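Long-range contacts in cytoplasmic protein (Cryptococcus neoformans var. grubii serotype A, PDB 7LPO), which probably hydrolyses the beta-glucosidic bond of steryl glucosides, acting as a sterylglucosidase of glycoside hydrolase family 5: residues 142-147 / 201-206; 219-224 / 385-390; 279-284 / 379-384. One frame throughout, in Å; residues are numbered along the deposited sequence.

Contact 1: residues 142-147 / 201-206; sequences PHQDVW and TNYTHL
V146 lays its CG1 methyl over the middle of one face of the Y203 ring. The methyl carbon is 3.5 Å from the ring centroid and 11° off the ring normal, which makes this a CH-pi contact over the face. The same V146 CG1 lies 3.6 Å from N202 CB, and N202 turns its OD1 elsewhere, to the backbone N of Y178. This apolar corner is the tight part of the contact. Y203 CG stands anti to its own carbonyl carbon (chi1 -77°), and the ring reaches across V146 at about a right angle, carrying the hydroxyl to the backbone beyond. There V146 N donates to Y203 OH over 3.1 Å in a nearly straight bond (171°), while Q144 NE2, at the ring edge, adds a weak bond to Y203 OH at 3.3 Å and also bonds N270 O.

Segment 142-147 leaves the C-terminal end of strand 137-143, a parallel strand of the TIM barrel characteristic of family 5, whose active site lies at that end; the side chain of D145 is about 4 Å from a bound tris molecule, probably from the crystallisation liquor but possibly marking the pocket.

The looser side runs through water. Y203 OH donates to a water 2.6 Å away, in the ring plane, and that water donates in turn to D145 OD1 over 2.7 Å. D145 OD2 accepts from H143 NE2 at 2.8 Å, makes a salt bridge with K48 and hydrogen-bonds S154 OG.

Contact 2: residues 219-224 / 385-390; sequences KTYAPK and DYFSTL
Y221 meets Y386 and F387 with its ring and T389 with its hydroxyl, and two hydrogen bonds, each from a tyrosine hydroxyl to a main-chain carbonyl, run in opposite directions. Y386 OH donates to Y221 O over 2.7 Å, approaching 34° out of the carbonyl plane, at the last residue of helix 206-221. Y221 OH in turn donates to T389 O over 3.0 Å. This donor sits well above the plane of the T389 carbonyl, although T389 O itself lies in the plane of the Y221 ring, at its edge.

The aromatic contacts differ in kind. Y221 turns its edge toward the face of Y386 in an offset edge-to-face pair, with centroids 5.8 Å apart and planes at 62°. Y386 CG is anti to the backbone N (chi1 -178°), which extends the ring back to the helix end. F387 meets Y221 obliquely, its CD1 3.8 Å from Y221 CG and displaced toward the rim of that ring face. Y386 CD2 lies over the centre of one F387 face, 3.5 Å above its plane.

Aliphatic packing closes the other side. T220 CG2 covers the opposite face of the Y221 ring and touches L390 CD2 at 3.9 Å. F404 of helix 400-419 touches both T220 and Y221, and W368 meets F387 edge-to-face. The three rings form an aromatic cluster joining the C-terminus of helix 206-221 to segment 385-390.

Contact 3: residues 279-284 / 379-384; sequences CKDLAV and STLLRP
L381 and L282 each set CB toward the other segment, and L381 divides its two methyls between neighbouring residues of the turn formed by D281 to V284. CD1 of L381 lies 4.0 Å from L282 CB, whereas CD2 of L381 reaches A283 CB at 3.8 Å. Since L381 CG is anti to the backbone N (chi1 -171°), the branch extends from the backbone of 379-384 to the turn. I300 of helix 299-306 touches L381 as well.

The branch of L282 passes along the backbone: its CD1 packs near the carbonyl oxygens of R383 and P384, and V373 and F387 touch the same side chain. It is the buried residue of the contact.

D281 crosses P384 obliquely. Its OD1 rests 3.6 Å from P384 CB, and the same oxygen accepts from A283 N over 3.1 Å, forming an Asx turn. The N-H comes from above the carboxylate, 52° out of its plane. This side-chain bond accompanies the type I beta turn, whose own backbone bond, from V284 N to D281 O, is weak.

Between these side chains the backbones meet at P384 O. L282 N donates to P384 O over 3.1 Å at 148°, tilted only modestly from the carbonyl plane, and D281 CA approaches P384 O at 3.5 Å as a CA-H...O contact. A water gives a further bond to P384 O, at 2.7 Å, and also donates to C279 O, bridging the two segments.

L381 packs on L282 and A283 on one flank, with only L282 buried. The polar join runs between main-chain atoms and would thus depend little on side-chain chemistry, while the leucines add apolar contact.

Contact 1 is the deepest, its centre about 13 Å from that of the chain; contact 2, also buried, lies about 29 Å out, and contact 3 is a surface contact. Contacts 1 and 2 use opposite ends of helix 206-221, one just before its start and one at its finish, without touching. Contacts 2 and 3 use adjoining halves of 379-390 and touch directly: F387 CE2 lies 3.8 Å from L282 CD1, and contact 3 is nested within the chain loop that contact 2 closes. Tyrosine hydroxyls carry the polar bonds of the two buried contacts, whereas the surface one relies on a backbone bond and a bridging water.

Contact 1: residues 142-147 / 201-206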
loop_
_atom_site.group_PDB
_atom_site.type_symbol
_atom_site.label_atom_id
_atom_site.label_comp_id
_atom_site.label_asym_id
_atom_site.label_seq_id
_atom_site.Cartn_x
_atom_site.Cartn_y
_atom_site.Cartn_z
ATOM N N PRO A 142 -7.640 5.144 -0.548
ATOM C CA PRO A 142 -7.216 6.497 -0.938
ATOM C C PRO A 142 -5.699 6.585 -0.943
ATOM O O PRO A 142 -5.060 6.632 0.117
ATOM C CB PRO A 142 -7.831 7.395 0.144
ATOM C CG PRO A 142 -8.454 6.499 1.129
ATOM C CD PRO A 142 -8.042 5.095 0.860
ATOM N N HIS A 143 -5.107 6.578 -2.126
ATOM C CA HIS A 143 -3.702 6.246 -2.269
ATOM C C HIS A 143 -2.865 7.485 -2.537
ATOM O O HIS A 143 -3.280 8.389 -3.270
ATOM C CB HIS A 143 -3.495 5.234 -3.398
ATOM C CG HIS A 143 -2.132 4.617 -3.396
ATOM N ND1 HIS A 143 -1.874 3.385 -2.835
ATOM C CD2 HIS A 143 -0.945 5.080 -3.857
ATOM C CE1 HIS A 143 -0.589 3.108 -2.962
ATOM N NE2 HIS A 143 -0.001 4.123 -3.571
ATOM N N GLN A 144 -1.672 7.494 -1.950
ATOM C CA GLN A 144 -0.675 8.524 -2.178
ATOM C C GLN A 144 0.703 7.927 -1.912
ATOM O O GLN A 144 0.854 6.946 -1.177
ATOM C CB GLN A 144 -0.925 9.761 -1.292
ATOM C CG GLN A 144 -0.609 9.563 0.185
ATOM C CD GLN A 144 0.873 9.689 0.507
ATOM O OE1 GLN A 144 1.589 10.467 -0.107
ATOM N NE2 GLN A 144 1.329 8.927 1.483
ATOM N N ASP A 145 1.706 8.540 -2.528
ATOM C CA ASP A 145 3.105 8.253 -2.259
ATOM C C ASP A 145 3.827 9.588 -2.269
ATOM O O ASP A 145 3.698 10.347 -3.231
ATOM C CB ASP A 145 3.711 7.308 -3.302
ATOM C CG ASP A 145 3.027 5.969 -3.338
ATOM O OD1 ASP A 145 3.293 5.146 -2.428
ATOM O OD2 ASP A 145 2.228 5.737 -4.276
ATOM N N VAL A 146 4.557 9.876 -1.194
ATOM C CA VAL A 146 5.292 11.126 -1.008
ATOM C C VAL A 146 4.462 12.317 -1.469
ATOM O O VAL A 146 4.943 13.191 -2.203
ATOM C CB VAL A 146 6.668 11.074 -1.703
ATOM C CG1 VAL A 146 7.549 10.043 -0.999
ATOM C CG2 VAL A 146 6.559 10.722 -3.160
ATOM N N TRP A 147 3.215 12.339 -0.994
ATOM C CA TRP A 147 2.220 13.401 -1.129
ATOM C C TRP A 147 1.545 13.459 -2.494
ATOM O O TRP A 147 0.310 13.504 -2.554
ATOM C CB TRP A 147 2.806 14.784 -0.820
ATOM C CG TRP A 147 1.741 15.865 -0.885
ATOM C CD1 TRP A 147 1.599 16.811 -1.849
ATOM C CD2 TRP A 147 0.653 16.063 0.030
ATOM N NE1 TRP A 147 0.498 17.591 -1.595
ATOM C CE2 TRP A 147 -0.101 17.153 -0.447
ATOM C CE3 TRP A 147 0.239 15.417 1.199
ATOM C CZ2 TRP A 147 -1.237 17.619 0.211
ATOM C CZ3 TRP A 147 -0.878 15.886 1.856
ATOM C CH2 TRP A 147 -1.608 16.978 1.360
ATOM N N THR A 201 12.846 8.489 -0.501
ATOM C CA THR A 201 13.543 9.519 0.267
ATOM C C THR A 201 12.868 10.885 0.176
ATOM O O THR A 201 13.215 11.794 0.946
ATOM C CB THR A 201 15.008 9.653 -0.193
ATOM O OG1 THR A 201 15.079 10.213 -1.516
ATOM C CG2 THR A 201 15.704 8.298 -0.175
ATOM N N ASN A 202 11.923 11.062 -0.748
ATOM C CA ASN A 202 11.198 12.324 -0.807
ATOM C C ASN A 202 10.497 12.619 0.510
ATOM O O ASN A 202 10.333 13.785 0.868
ATOM C CB ASN A 202 10.219 12.306 -1.980
ATOM C CG ASN A 202 10.914 12.610 -3.314
ATOM O OD1 ASN A 202 11.633 13.593 -3.438
ATOM N ND2 ASN A 202 10.720 11.756 -4.290
ATOM N N TYR A 203 10.136 11.587 1.278
ATOM C CA TYR A 203 9.514 11.827 2.582
ATOM C C TYR A 203 10.415 12.632 3.512
ATOM O O TYR A 203 9.916 13.290 4.432
ATOM C CB TYR A 203 9.146 10.512 3.280
ATOM C CG TYR A 203 7.906 9.833 2.747
ATOM C CD1 TYR A 203 6.649 10.444 2.832
ATOM C CD2 TYR A 203 7.984 8.577 2.172
ATOM C CE1 TYR A 203 5.510 9.821 2.342
ATOM C CE2 TYR A 203 6.857 7.941 1.687
ATOM C CZ TYR A 203 5.622 8.567 1.759
ATOM O OH TYR A 203 4.510 7.919 1.252
ATOM N N THR A 204 11.726 12.593 3.297
ATOM C CA THR A 204 12.683 13.302 4.136
ATOM C C THR A 204 13.424 14.379 3.353
ATOM O O THR A 204 14.554 14.733 3.692
ATOM C CB THR A 204 13.674 12.328 4.785
ATOM O OG1 THR A 204 14.349 11.550 3.792
ATOM C CG2 THR A 204 12.947 11.367 5.734
ATOM N N HIS A 205 12.799 14.911 2.308
ATOM C CA HIS A 205 13.239 16.149 1.688
ATOM C C HIS A 205 12.213 17.243 1.965
ATOM O O HIS A 205 11.109 16.988 2.451
ATOM C CB HIS A 205 13.451 15.964 0.189
ATOM C CG HIS A 205 14.726 15.264 -0.163
ATOM N ND1 HIS A 205 14.970 13.955 0.183
ATOM C CD2 HIS A 205 15.821 15.679 -0.845
ATOM C CE1 HIS A 205 16.152 13.587 -0.275
ATOM N NE2 HIS A 205 16.690 14.616 -0.904
ATOM N N LEU A 206 12.579 18.470 1.601
ATOM C CA LEU A 206 11.939 19.653 2.177
ATOM C C LEU A 206 10.456 19.761 1.825
ATOM O O LEU A 206 9.644 20.189 2.654
ATOM C CB LEU A 206 12.690 20.905 1.720
ATOM C CG LEU A 206 12.076 22.253 2.113
ATOM C CD1 LEU A 206 11.931 22.317 3.617
ATOM C CD2 LEU A 206 12.904 23.438 1.613
HETATM O O HOH W 1 4.420 5.662 -0.017
#

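Contact 2: residues 219-224 / 385-390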
loop_
_atom_site.group_PDB
_atom_site.type_symbol
_atom_site.label_atom_id
_atom_site.label_comp_id
_atom_site.label_asym_id
_atom_site.label_seq_id
_atom_site.Cartn_x
_atom_site.Cartn_y
_atom_site.Cartn_z
ATOM N N LYS A 219 -1.665 23.455 12.733
ATOM C CA LYS A 219 -2.156 24.323 13.804
ATOM C C LYS A 219 -1.180 24.403 14.972
ATOM O O LYS A 219 -1.220 25.372 15.738
ATOM C CB LYS A 219 -3.522 23.837 14.302
ATOM C CG LYS A 219 -4.660 24.095 13.330
ATOM C CD LYS A 219 -5.994 23.590 13.871
ATOM C CE LYS A 219 -6.178 22.105 13.594
ATOM N NZ LYS A 219 -7.606 21.661 13.732
ATOM N N THR A 220 -0.303 23.417 15.116
ATOM C CA THR A 220 0.676 23.392 16.195
ATOM C C THR A 220 1.992 24.047 15.795
ATOM O O THR A 220 2.562 24.813 16.578
ATOM C CB THR A 220 0.931 21.941 16.621
ATOM O OG1 THR A 220 -0.289 21.369 17.104
ATOM C CG2 THR A 220 2.017 21.841 17.702
ATOM N N TYR A 221 2.474 23.775 14.580
ATOM C CA TYR A 221 3.808 24.183 14.172
ATOM C C TYR A 221 3.833 25.291 13.136
ATOM O O TYR A 221 4.881 25.922 12.974
ATOM C CB TYR A 221 4.582 22.974 13.627
ATOM C CG TYR A 221 4.731 21.886 14.662
ATOM C CD1 TYR A 221 5.497 22.088 15.799
ATOM C CD2 TYR A 221 4.077 20.669 14.522
ATOM C CE1 TYR A 221 5.612 21.102 16.768
ATOM C CE2 TYR A 221 4.185 19.691 15.470
ATOM C CZ TYR A 221 4.953 19.905 16.594
ATOM O OH TYR A 221 5.056 18.916 17.557
ATOM N N ALA A 222 2.726 25.551 12.440
ATOM C CA ALA A 222 2.633 26.660 11.486
ATOM C C ALA A 222 1.355 27.454 11.736
ATOM O O ALA A 222 0.502 27.577 10.853
ATOM C CB ALA A 222 2.682 26.146 10.047
ATOM N N PRO A 223 1.187 27.999 12.946
ATOM C CA PRO A 223 -0.072 28.701 13.273
ATOM C C PRO A 223 -0.364 29.915 12.400
ATOM O O PRO A 223 -1.533 30.318 12.272
ATOM C CB PRO A 223 0.126 29.113 14.740
ATOM C CG PRO A 223 1.639 29.037 14.973
ATOM C CD PRO A 223 2.109 27.924 14.093
ATOM N N LYS A 224 0.651 30.523 11.808
ATOM C CA LYS A 224 0.432 31.684 10.967
ATOM C C LYS A 224 -0.115 31.333 9.588
ATOM O O LYS A 224 -0.483 32.245 8.837
ATOM C CB LYS A 224 1.744 32.449 10.789
ATOM C CG LYS A 224 2.301 33.027 12.051
ATOM C CD LYS A 224 3.695 33.584 11.832
ATOM C CE LYS A 224 4.409 33.745 13.166
ATOM N NZ LYS A 224 5.506 34.734 13.093
ATOM N N ASP A 385 14.874 21.606 18.385
ATOM C CA ASP A 385 13.876 20.646 18.844
ATOM C C ASP A 385 12.443 21.132 18.632
ATOM O O ASP A 385 11.507 20.535 19.175
ATOM C CB ASP A 385 14.101 20.336 20.323
ATOM C CG ASP A 385 13.896 21.556 21.204
ATOM O OD1 ASP A 385 14.061 22.697 20.707
ATOM O OD2 ASP A 385 13.566 21.379 22.394
ATOM N N TYR A 386 12.255 22.184 17.843
ATOM C CA TYR A 386 10.953 22.804 17.616
ATOM C C TYR A 386 9.824 21.804 17.417
ATOM O O TYR A 386 8.734 21.980 17.977
ATOM C CB TYR A 386 11.051 23.715 16.391
ATOM C CG TYR A 386 9.804 24.478 16.034
ATOM C CD1 TYR A 386 9.366 25.539 16.824
ATOM C CD2 TYR A 386 9.079 24.172 14.889
ATOM C CE1 TYR A 386 8.226 26.259 16.494
ATOM C CE2 TYR A 386 7.937 24.899 14.550
ATOM C CZ TYR A 386 7.523 25.932 15.361
ATOM O OH TYR A 386 6.400 26.638 15.039
ATOM N N PHE A 387 10.070 20.764 16.620
ATOM C CA PHE A 387 9.021 19.831 16.232
ATOM C C PHE A 387 8.888 18.631 17.168
ATOM O O PHE A 387 7.988 17.809 16.972
ATOM C CB PHE A 387 9.272 19.332 14.810
ATOM C CG PHE A 387 9.240 20.411 13.761
ATOM C CD1 PHE A 387 8.038 20.848 13.224
ATOM C CD2 PHE A 387 10.416 20.973 13.288
ATOM C CE1 PHE A 387 8.012 21.838 12.227
ATOM C CE2 PHE A 387 10.397 21.955 12.299
ATOM C CZ PHE A 387 9.189 22.380 11.764
ATOM N N SER A 388 9.743 18.503 18.177
ATOM C CA SER A 388 9.676 17.361 19.084
ATOM C C SER A 388 8.714 17.566 20.247
ATOM O O SER A 388 8.394 16.597 20.948
ATOM C CB SER A 388 11.066 17.051 19.643
ATOM O OG SER A 388 11.516 18.108 20.475
ATOM N N THR A 389 8.256 18.792 20.469
ATOM C CA THR A 389 7.380 19.130 21.580
ATOM C C THR A 389 6.313 20.086 21.052
ATOM O O THR A 389 6.237 20.354 19.853
ATOM C CB THR A 389 8.179 19.760 22.734
ATOM O OG1 THR A 389 8.884 20.920 22.262
ATOM C CG2 THR A 389 9.196 18.765 23.315
ATOM N N LEU A 390 5.497 20.620 21.946
ATOM C CA LEU A 390 4.545 21.670 21.578
ATOM C C LEU A 390 5.194 23.040 21.761
ATOM O O LEU A 390 5.716 23.324 22.844
ATOM C CB LEU A 390 3.287 21.576 22.431
ATOM C CG LEU A 390 2.634 20.189 22.417
ATOM C CD1 LEU A 390 1.629 20.045 23.536
ATOM C CD2 LEU A 390 1.969 19.932 21.056
#

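Contact 3: residues 279-284 / 379-384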
loop_
_atom_site.group_PDB
_atom_site.type_symbol
_atom_site.label_atom_id
_atom_site.label_comp_id
_atom_site.label_asym_id
_atom_site.label_seq_id
_atom_site.Cartn_x
_atom_site.Cartn_y
_atom_site.Cartn_z
ATOM N N CYS A 279 10.727 15.362 14.990
ATOM C CA CYS A 279 12.157 15.510 14.770
ATOM C C CYS A 279 12.813 15.975 16.060
ATOM O O CYS A 279 12.389 16.968 16.657
ATOM C CB CYS A 279 12.443 16.507 13.650
ATOM S SG CYS A 279 14.226 16.637 13.291
ATOM N N LYS A 280 13.836 15.244 16.499
ATOM C CA LYS A 280 14.507 15.580 17.749
ATOM C C LYS A 280 15.534 16.688 17.563
ATOM O O LYS A 280 15.772 17.470 18.487
ATOM C CB LYS A 280 15.184 14.335 18.331
ATOM C CG LYS A 280 14.231 13.178 18.593
ATOM C CD LYS A 280 13.271 13.498 19.727
ATOM C CE LYS A 280 12.221 12.398 19.904
ATOM N NZ LYS A 280 10.893 12.782 19.317
ATOM N N ASP A 281 16.137 16.779 16.381
ATOM C CA ASP A 281 17.250 17.694 16.155
ATOM C C ASP A 281 17.308 17.980 14.659
ATOM O O ASP A 281 17.683 17.108 13.870
ATOM C CB ASP A 281 18.549 17.080 16.664
ATOM C CG ASP A 281 19.706 18.055 16.655
ATOM O OD1 ASP A 281 19.555 19.163 16.104
ATOM O OD2 ASP A 281 20.776 17.705 17.204
ATOM N N LEU A 282 16.934 19.195 14.276
ATOM C CA LEU A 282 16.876 19.550 12.867
ATOM C C LEU A 282 18.250 19.644 12.217
ATOM O O LEU A 282 18.329 19.836 10.996
ATOM C CB LEU A 282 16.138 20.878 12.719
ATOM C CG LEU A 282 14.640 20.808 13.031
ATOM C CD1 LEU A 282 14.087 22.188 13.299
ATOM C CD2 LEU A 282 13.897 20.142 11.892
ATOM N N ALA A 283 19.326 19.515 12.983
ATOM C CA ALA A 283 20.665 19.625 12.423
ATOM C C ALA A 283 21.220 18.289 11.947
ATOM O O ALA A 283 22.318 18.253 11.386
ATOM C CB ALA A 283 21.616 20.235 13.455
ATOM N N VAL A 284 20.500 17.192 12.139
ATOM C CA VAL A 284 21.024 15.880 11.795
ATOM C C VAL A 284 19.922 14.998 11.232
ATOM O O VAL A 284 18.737 15.189 11.516
ATOM C CB VAL A 284 21.671 15.200 13.023
ATOM C CG1 VAL A 284 22.839 16.017 13.542
ATOM C CG2 VAL A 284 20.634 15.011 14.121
ATOM N N SER A 379 21.942 31.829 9.086
ATOM C CA SER A 379 21.775 30.384 8.906
ATOM C C SER A 379 21.825 29.631 10.231
ATOM O O SER A 379 22.132 28.432 10.263
ATOM C CB SER A 379 22.820 29.816 7.940
ATOM O OG SER A 379 22.796 30.512 6.705
ATOM N N THR A 380 21.516 30.311 11.328
ATOM C CA THR A 380 21.592 29.710 12.649
ATOM C C THR A 380 20.294 28.981 12.961
ATOM O O THR A 380 19.203 29.545 12.817
ATOM C CB THR A 380 21.873 30.773 13.711
ATOM O OG1 THR A 380 23.091 31.453 13.392
ATOM C CG2 THR A 380 22.001 30.134 15.080
ATOM N N LEU A 381 20.418 27.715 13.356
ATOM C CA LEU A 381 19.291 26.942 13.860
ATOM C C LEU A 381 18.936 27.468 15.240
ATOM O O LEU A 381 19.736 27.360 16.173
ATOM C CB LEU A 381 19.655 25.464 13.918
ATOM C CG LEU A 381 18.553 24.459 14.222
ATOM C CD1 LEU A 381 17.402 24.587 13.254
ATOM C CD2 LEU A 381 19.164 23.044 14.195
ATOM N N LEU A 382 17.753 28.060 15.370
ATOM C CA LEU A 382 17.360 28.687 16.625
ATOM C C LEU A 382 16.589 27.749 17.545
ATOM O O LEU A 382 16.681 27.885 18.772
ATOM C CB LEU A 382 16.503 29.922 16.351
ATOM C CG LEU A 382 17.162 31.097 15.638
ATOM C CD1 LEU A 382 16.128 32.193 15.426
ATOM C CD2 LEU A 382 18.349 31.641 16.414
ATOM N N ARG A 383 15.832 26.803 16.988
ATOM C CA ARG A 383 15.006 25.884 17.776
ATOM C C ARG A 383 15.168 24.483 17.204
ATOM O O ARG A 383 14.262 23.937 16.565
ATOM C CB ARG A 383 13.543 26.333 17.778
ATOM C CG ARG A 383 13.326 27.742 18.363
ATOM C CD ARG A 383 11.831 28.130 18.429
ATOM N NE ARG A 383 11.107 27.337 19.423
ATOM C CZ ARG A 383 9.842 27.547 19.789
ATOM N NH1 ARG A 383 9.139 28.538 19.255
ATOM N NH2 ARG A 383 9.273 26.762 20.697
ATOM N N PRO A 384 16.319 23.861 17.437
ATOM C CA PRO A 384 16.554 22.528 16.847
ATOM C C PRO A 384 15.498 21.490 17.216
ATOM O O PRO A 384 15.250 20.566 16.429
ATOM C CB PRO A 384 17.938 22.127 17.388
ATOM C CG PRO A 384 18.537 23.389 17.981
ATOM C CD PRO A 384 17.402 24.309 18.332
HETATM O O HOH W 2 12.770 19.642 15.704
#